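Long-range contacts in CELL WALL surface anchor family protein (Streptococcus pneumoniae, PDB 2WW8), which serves as the adhesin of the pneumococcal pilus, probably recognising host cells through an integrin-like domain that carries a metal site: residues Ala248-Glu253 with Thr570-Ile575; Phe383-Gly388 with Val537-Asn542. One frame throughout, in Å; residues are numbered along the deposited sequence.

Contact 1 (Ala248-Glu253 with Thr570-Ile575); sequences AERAGE and TDTTKI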
loop_
_atom_site.group_PDB
_atom_site.type_symbol
_atom_site.label_atom_id
_atom_site.label_comp_id
_atom_site.label_asym_id
_atom_site.label_seq_id
_atom_site.Cartn_x
_atom_site.Cartn_y
_atom_site.Cartn_z
ATOM N N ALA A 248 -17.402 -18.244 -25.132
ATOM C CA ALA A 248 -16.959 -18.987 -23.956
ATOM C C ALA A 248 -16.243 -18.057 -22.977
ATOM O O ALA A 248 -16.515 -18.064 -21.751
ATOM C CB ALA A 248 -16.144 -20.188 -24.348
ATOM N N GLU A 249 -15.333 -17.255 -23.503
ATOM C CA GLU A 249 -14.557 -16.455 -22.588
ATOM C C GLU A 249 -15.417 -15.411 -21.890
ATOM O O GLU A 249 -15.231 -15.125 -20.700
ATOM C CB GLU A 249 -13.255 -15.898 -23.175
ATOM C CG GLU A 249 -13.358 -14.659 -23.930
ATOM C CD GLU A 249 -12.082 -14.198 -24.612
ATOM O OE1 GLU A 249 -11.029 -14.871 -24.611
ATOM O OE2 GLU A 249 -12.169 -13.119 -25.209
ATOM N N ARG A 250 -16.341 -14.801 -22.611
ATOM C CA ARG A 250 -17.154 -13.788 -21.999
ATOM C C ARG A 250 -18.177 -14.371 -21.025
ATOM O O ARG A 250 -18.474 -13.736 -20.020
ATOM C CB ARG A 250 -17.768 -12.820 -23.026
ATOM C CG ARG A 250 -16.690 -12.006 -23.768
ATOM C CD ARG A 250 -17.280 -11.173 -24.870
ATOM N NE ARG A 250 -16.211 -10.423 -25.490
ATOM C CZ ARG A 250 -16.277 -9.741 -26.639
ATOM N NH1 ARG A 250 -17.397 -9.635 -27.356
ATOM N NH2 ARG A 250 -15.197 -9.094 -27.057
ATOM N N ALA A 251 -18.772 -15.510 -21.341
ATOM C CA ALA A 251 -19.735 -16.159 -20.431
ATOM C C ALA A 251 -18.966 -16.616 -19.218
ATOM O O ALA A 251 -19.566 -16.543 -18.160
ATOM C CB ALA A 251 -20.396 -17.365 -21.074
ATOM N N GLY A 252 -17.724 -17.105 -19.379
ATOM C CA GLY A 252 -16.871 -17.528 -18.255
ATOM C C GLY A 252 -16.476 -16.353 -17.364
ATOM O O GLY A 252 -16.636 -16.422 -16.136
ATOM N N GLU A 253 -15.998 -15.256 -17.951
ATOM C CA GLU A 253 -15.694 -14.074 -17.140
ATOM C C GLU A 253 -16.944 -13.526 -16.423
ATOM O O GLU A 253 -16.814 -13.082 -15.268
ATOM C CB GLU A 253 -15.012 -12.962 -17.944
ATOM C CG GLU A 253 -13.662 -13.371 -18.605
ATOM C CD GLU A 253 -13.133 -12.444 -19.744
ATOM O OE1 GLU A 253 -13.869 -11.543 -20.244
ATOM O OE2 GLU A 253 -11.961 -12.636 -20.179
ATOM N N THR A 570 -27.554 -10.275 -27.476
ATOM C CA THR A 570 -26.998 -10.364 -28.814
ATOM C C THR A 570 -25.547 -9.875 -28.773
ATOM O O THR A 570 -24.690 -10.303 -29.530
ATOM C CB THR A 570 -27.762 -9.346 -29.683
ATOM O OG1 THR A 570 -29.005 -9.947 -30.009
ATOM C CG2 THR A 570 -27.021 -9.050 -30.995
ATOM N N ASP A 571 -25.284 -8.937 -27.878
ATOM C CA ASP A 571 -23.948 -8.435 -27.703
ATOM C C ASP A 571 -23.262 -9.179 -26.543
ATOM O O ASP A 571 -23.549 -8.926 -25.368
ATOM C CB ASP A 571 -24.100 -6.946 -27.452
ATOM C CG ASP A 571 -22.760 -6.258 -27.265
ATOM O OD1 ASP A 571 -21.751 -6.933 -26.941
ATOM O OD2 ASP A 571 -22.709 -5.025 -27.410
ATOM N N THR A 572 -22.342 -10.084 -26.857
ATOM C CA THR A 572 -21.665 -10.899 -25.848
ATOM C C THR A 572 -20.891 -10.115 -24.777
ATOM O O THR A 572 -20.526 -10.675 -23.772
ATOM C CB THR A 572 -20.686 -11.894 -26.525
ATOM O OG1 THR A 572 -19.720 -11.136 -27.279
ATOM C CG2 THR A 572 -21.444 -12.882 -27.401
ATOM N N THR A 573 -20.618 -8.830 -24.966
ATOM C CA THR A 573 -20.025 -8.011 -23.912
ATOM C C THR A 573 -21.097 -7.657 -22.836
ATOM O O THR A 573 -20.736 -7.087 -21.799
ATOM C CB THR A 573 -19.373 -6.676 -24.405
ATOM O OG1 THR A 573 -20.367 -5.787 -24.937
ATOM C CG2 THR A 573 -18.220 -6.835 -25.446
ATOM N N LYS A 574 -22.375 -8.006 -23.037
ATOM C CA LYS A 574 -23.473 -7.637 -22.112
ATOM C C LYS A 574 -24.070 -8.820 -21.339
ATOM O O LYS A 574 -25.114 -8.692 -20.704
ATOM C CB LYS A 574 -24.661 -6.974 -22.822
ATOM C CG LYS A 574 -24.390 -5.815 -23.783
ATOM C CD LYS A 574 -23.803 -4.667 -23.094
ATOM C CE LYS A 574 -23.725 -3.441 -24.016
ATOM N NZ LYS A 574 -24.061 -2.284 -23.159
ATOM N N ILE A 575 -23.456 -9.992 -21.447
ATOM C CA ILE A 575 -23.847 -11.099 -20.600
ATOM C C ILE A 575 -23.781 -10.775 -19.099
ATOM O O ILE A 575 -24.753 -10.955 -18.371
ATOM C CB ILE A 575 -23.018 -12.340 -20.933
ATOM C CG1 ILE A 575 -23.202 -12.725 -22.414
ATOM C CG2 ILE A 575 -23.348 -13.525 -19.942
ATOM C CD1 ILE A 575 -22.048 -13.613 -22.876
#

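Contact 2 (Phe383-Gly388 with Val537-Asn542); sequences FHITDG and VGIGIN. With MG (magnesium ion), chain B.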
loop_
_atom_site.group_PDB
_atom_site.type_symbol
_atom_site.label_atom_id
_atom_site.label_comp_id
_atom_site.label_asym_id
_atom_site.label_seq_id
_atom_site.Cartn_x
_atom_site.Cartn_y
_atom_site.Cartn_z
ATOM N N PHE A 383 -29.128 -19.762 -12.154
ATOM C CA PHE A 383 -28.748 -18.927 -13.312
ATOM C C PHE A 383 -28.269 -19.872 -14.454
ATOM O O PHE A 383 -27.305 -20.604 -14.309
ATOM C CB PHE A 383 -27.604 -17.958 -12.914
ATOM C CG PHE A 383 -28.028 -16.831 -12.033
ATOM C CD1 PHE A 383 -28.518 -15.657 -12.586
ATOM C CD2 PHE A 383 -27.903 -16.937 -10.633
ATOM C CE1 PHE A 383 -28.894 -14.594 -11.737
ATOM C CE2 PHE A 383 -28.265 -15.898 -9.811
ATOM C CZ PHE A 383 -28.758 -14.719 -10.345
ATOM N N HIS A 384 -28.949 -19.851 -15.577
ATOM C CA HIS A 384 -28.604 -20.734 -16.659
ATOM C C HIS A 384 -28.153 -19.860 -17.850
ATOM O O HIS A 384 -28.915 -19.010 -18.378
ATOM C CB HIS A 384 -29.878 -21.426 -17.061
ATOM C CG HIS A 384 -29.685 -22.440 -18.158
ATOM N ND1 HIS A 384 -30.740 -23.142 -18.693
ATOM C CD2 HIS A 384 -28.569 -22.935 -18.743
ATOM C CE1 HIS A 384 -30.287 -23.972 -19.624
ATOM N NE2 HIS A 384 -28.975 -23.859 -19.676
ATOM N N ILE A 385 -26.925 -20.094 -18.274
ATOM C CA ILE A 385 -26.370 -19.363 -19.396
ATOM C C ILE A 385 -26.286 -20.381 -20.543
ATOM O O ILE A 385 -25.617 -21.433 -20.435
ATOM C CB ILE A 385 -24.969 -18.813 -19.080
ATOM C CG1 ILE A 385 -25.071 -17.748 -17.987
ATOM C CG2 ILE A 385 -24.239 -18.260 -20.355
ATOM C CD1 ILE A 385 -23.773 -17.687 -17.135
ATOM N N THR A 386 -26.936 -20.060 -21.657
ATOM C CA THR A 386 -26.846 -21.016 -22.767
ATOM C C THR A 386 -26.787 -20.289 -24.122
ATOM O O THR A 386 -27.276 -19.140 -24.215
ATOM C CB THR A 386 -28.044 -21.995 -22.690
ATOM O OG1 THR A 386 -28.127 -22.775 -23.884
ATOM C CG2 THR A 386 -29.349 -21.287 -22.441
ATOM N N ASP A 387 -26.262 -20.965 -25.157
ATOM C CA ASP A 387 -26.325 -20.346 -26.502
ATOM C C ASP A 387 -27.104 -21.235 -27.477
ATOM O O ASP A 387 -26.938 -21.125 -28.683
ATOM C CB ASP A 387 -24.944 -19.986 -27.041
ATOM C CG ASP A 387 -24.232 -21.198 -27.606
ATOM O OD1 ASP A 387 -24.592 -22.349 -27.288
ATOM O OD2 ASP A 387 -23.224 -21.020 -28.305
ATOM N N GLY A 388 -27.946 -22.128 -26.985
ATOM C CA GLY A 388 -28.725 -22.925 -27.941
ATOM C C GLY A 388 -29.828 -23.788 -27.368
ATOM O O GLY A 388 -29.828 -24.172 -26.197
ATOM N N VAL A 537 -30.145 -16.697 -19.340
ATOM C CA VAL A 537 -29.509 -15.706 -20.228
ATOM C C VAL A 537 -29.077 -16.490 -21.473
ATOM O O VAL A 537 -28.181 -17.358 -21.362
ATOM C CB VAL A 537 -28.323 -15.014 -19.515
ATOM C CG1 VAL A 537 -27.521 -14.087 -20.427
ATOM C CG2 VAL A 537 -28.843 -14.148 -18.330
ATOM N N GLY A 538 -29.772 -16.258 -22.587
ATOM C CA GLY A 538 -29.399 -16.814 -23.895
ATOM C C GLY A 538 -28.365 -15.951 -24.613
ATOM O O GLY A 538 -28.309 -14.708 -24.481
ATOM N N ILE A 539 -27.485 -16.627 -25.352
ATOM C CA ILE A 539 -26.460 -15.925 -26.123
ATOM C C ILE A 539 -26.751 -16.153 -27.620
ATOM O O ILE A 539 -26.409 -17.202 -28.171
ATOM C CB ILE A 539 -25.058 -16.404 -25.786
ATOM C CG1 ILE A 539 -24.733 -16.109 -24.314
ATOM C CG2 ILE A 539 -24.049 -15.630 -26.650
ATOM C CD1 ILE A 539 -23.700 -17.109 -23.807
ATOM N N GLY A 540 -27.304 -15.143 -28.294
ATOM C CA GLY A 540 -27.469 -15.219 -29.739
ATOM C C GLY A 540 -28.434 -16.332 -30.114
ATOM O O GLY A 540 -28.321 -16.891 -31.212
ATOM N N ILE A 541 -29.412 -16.657 -29.272
ATOM C CA ILE A 541 -30.294 -17.793 -29.575
ATOM C C ILE A 541 -31.231 -17.511 -30.733
ATOM O O ILE A 541 -31.923 -16.475 -30.692
ATOM C CB ILE A 541 -31.195 -18.187 -28.376
ATOM C CG1 ILE A 541 -30.276 -18.321 -27.176
ATOM C CG2 ILE A 541 -32.053 -19.490 -28.646
ATOM C CD1 ILE A 541 -29.805 -19.627 -26.804
ATOM N N ASN A 542 -31.237 -18.373 -31.758
ATOM C CA ASN A 542 -32.111 -18.115 -32.908
ATOM C C ASN A 542 -32.778 -19.414 -33.372
ATOM O O ASN A 542 -33.503 -19.450 -34.357
ATOM C CB ASN A 542 -31.334 -17.452 -34.067
ATOM C CG ASN A 542 -30.135 -18.305 -34.542
ATOM O OD1 ASN A 542 -29.977 -19.476 -34.178
ATOM N ND2 ASN A 542 -29.258 -17.688 -35.351
HETATM MG MG MG B . -24.524 -24.275 -28.324
HETATM O O HOH W 1 -28.567 -20.331 -31.477
HETATM O O HOH W 2 -26.748 -18.988 -30.349
HETATM O O HOH W 3 -25.694 -23.323 -29.778
HETATM O O HOH W 4 -24.468 -25.846 -29.610
HETATM O O HOH W 5 -26.014 -24.936 -27.025
#

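Contact 1 (Ala248-Glu253 with Thr570-Ile575)
Over one face of the Arg250 guanidinium sits the methyl of Thr573, CG2 lying 3.5 Å above the plane and displaced toward the rim, while the hydroxyl of Thr572 meets the group at its edge, close to its plane. Helix 247-263 faces the loop that joins strand 566-569 to helix 575-583, within the integrin-type (von Willebrand factor A-like) domain, where helices flank a parallel sheet. Arg250 NH1 donates to Thr572 OG1 at 2.8 Å (153° at the hydrogen). Its chain is extended from CG to NE and crosses the Thr572 side chain at about a right angle, with CD 3.4 Å from the same OG1. Thr572 OG1 is also hydrogen-bonded to Ala245 O, which ties the loop to the residues just before the helix. The loop is shaped by an Asx turn, Asp571 OD1 accepting from Thr573 N at 3.0 Å; that oxygen also accepts from Thr573 OG1 at 2.7 Å, both arriving from one face of the carboxylate. These bonds hold Thr573 with its methyl turned to the arginine. Deeper in, with CG1 anti to its carbonyl carbon (chi1 -59°), Ile575 directs its terminal CD1 at the helix, 4.5 Å from Ala251 CB.

Contact 2 (Phe383-Gly388 with Val537-Asn542)
Backbone hydrogen bonds join His384, Thr386 and the strand that runs beside them. Val537 N gives to His384 O at 2.8 Å, Thr386 N to Val537 O at 3.0 Å, and Ile539 N to Thr386 O at 2.8 Å, the last in the carbonyl plane but more bent, 140° at the hydrogen. CA-H...O contacts supplement the ladder, among them Gly538 CA to Thr386 O. Among the apolar side chains, Ile385 CG2, on the face it shares with Val537, touches Ile539 CD1 at 3.7 Å. Strands 379-386 and 533-539 are neighbours in the five-stranded parallel sheet of the integrin-like domain; the C-terminal end of strand 379-386 leads into the metal site, with that of 533-539 beside it, as in the metal-ion-dependent adhesion site of integrins. There Asp387 OD1 binds the magnesium ion at 2.2 Å, with Ser234, Ser236 and three waters; chi1 of 80° places the carboxylate between its backbone N and carbonyl carbon, and OD2 salt-bridges Arg247. An ST turn, Gly388 N to Thr386 OG1, shapes this loop, and that hydroxyl also pairs with Asp232. Water 2 lies within hydrogen-bonding distance of Asp387 O (2.7 Å) and Ile539 O, while water 3 joins Asp387 O to the magnesium ion.

Both contacts belong to the same integrin-like domain, their centres about 10 Å apart. Contact 2 lies within the parallel sheet, and all its touching residues are buried; contact 1 sits one layer out, where a helix meets a loop, and grades from buried Ala251 and Ile575 to exposed Thr573. Backbone bonds dominate contact 2, whereas a single side-chain bond and a few apolar contacts join the segments of contact 1. The two share a packing interface: Ile575 CD1 rests against Ile539 CG1 at 3.9 Å, and Ala251 CB lies 4.0 Å from Ile385 CG2. The magnesium ion is bound directly in contact 2 but lies about 11 Å from the Ala251 side chain.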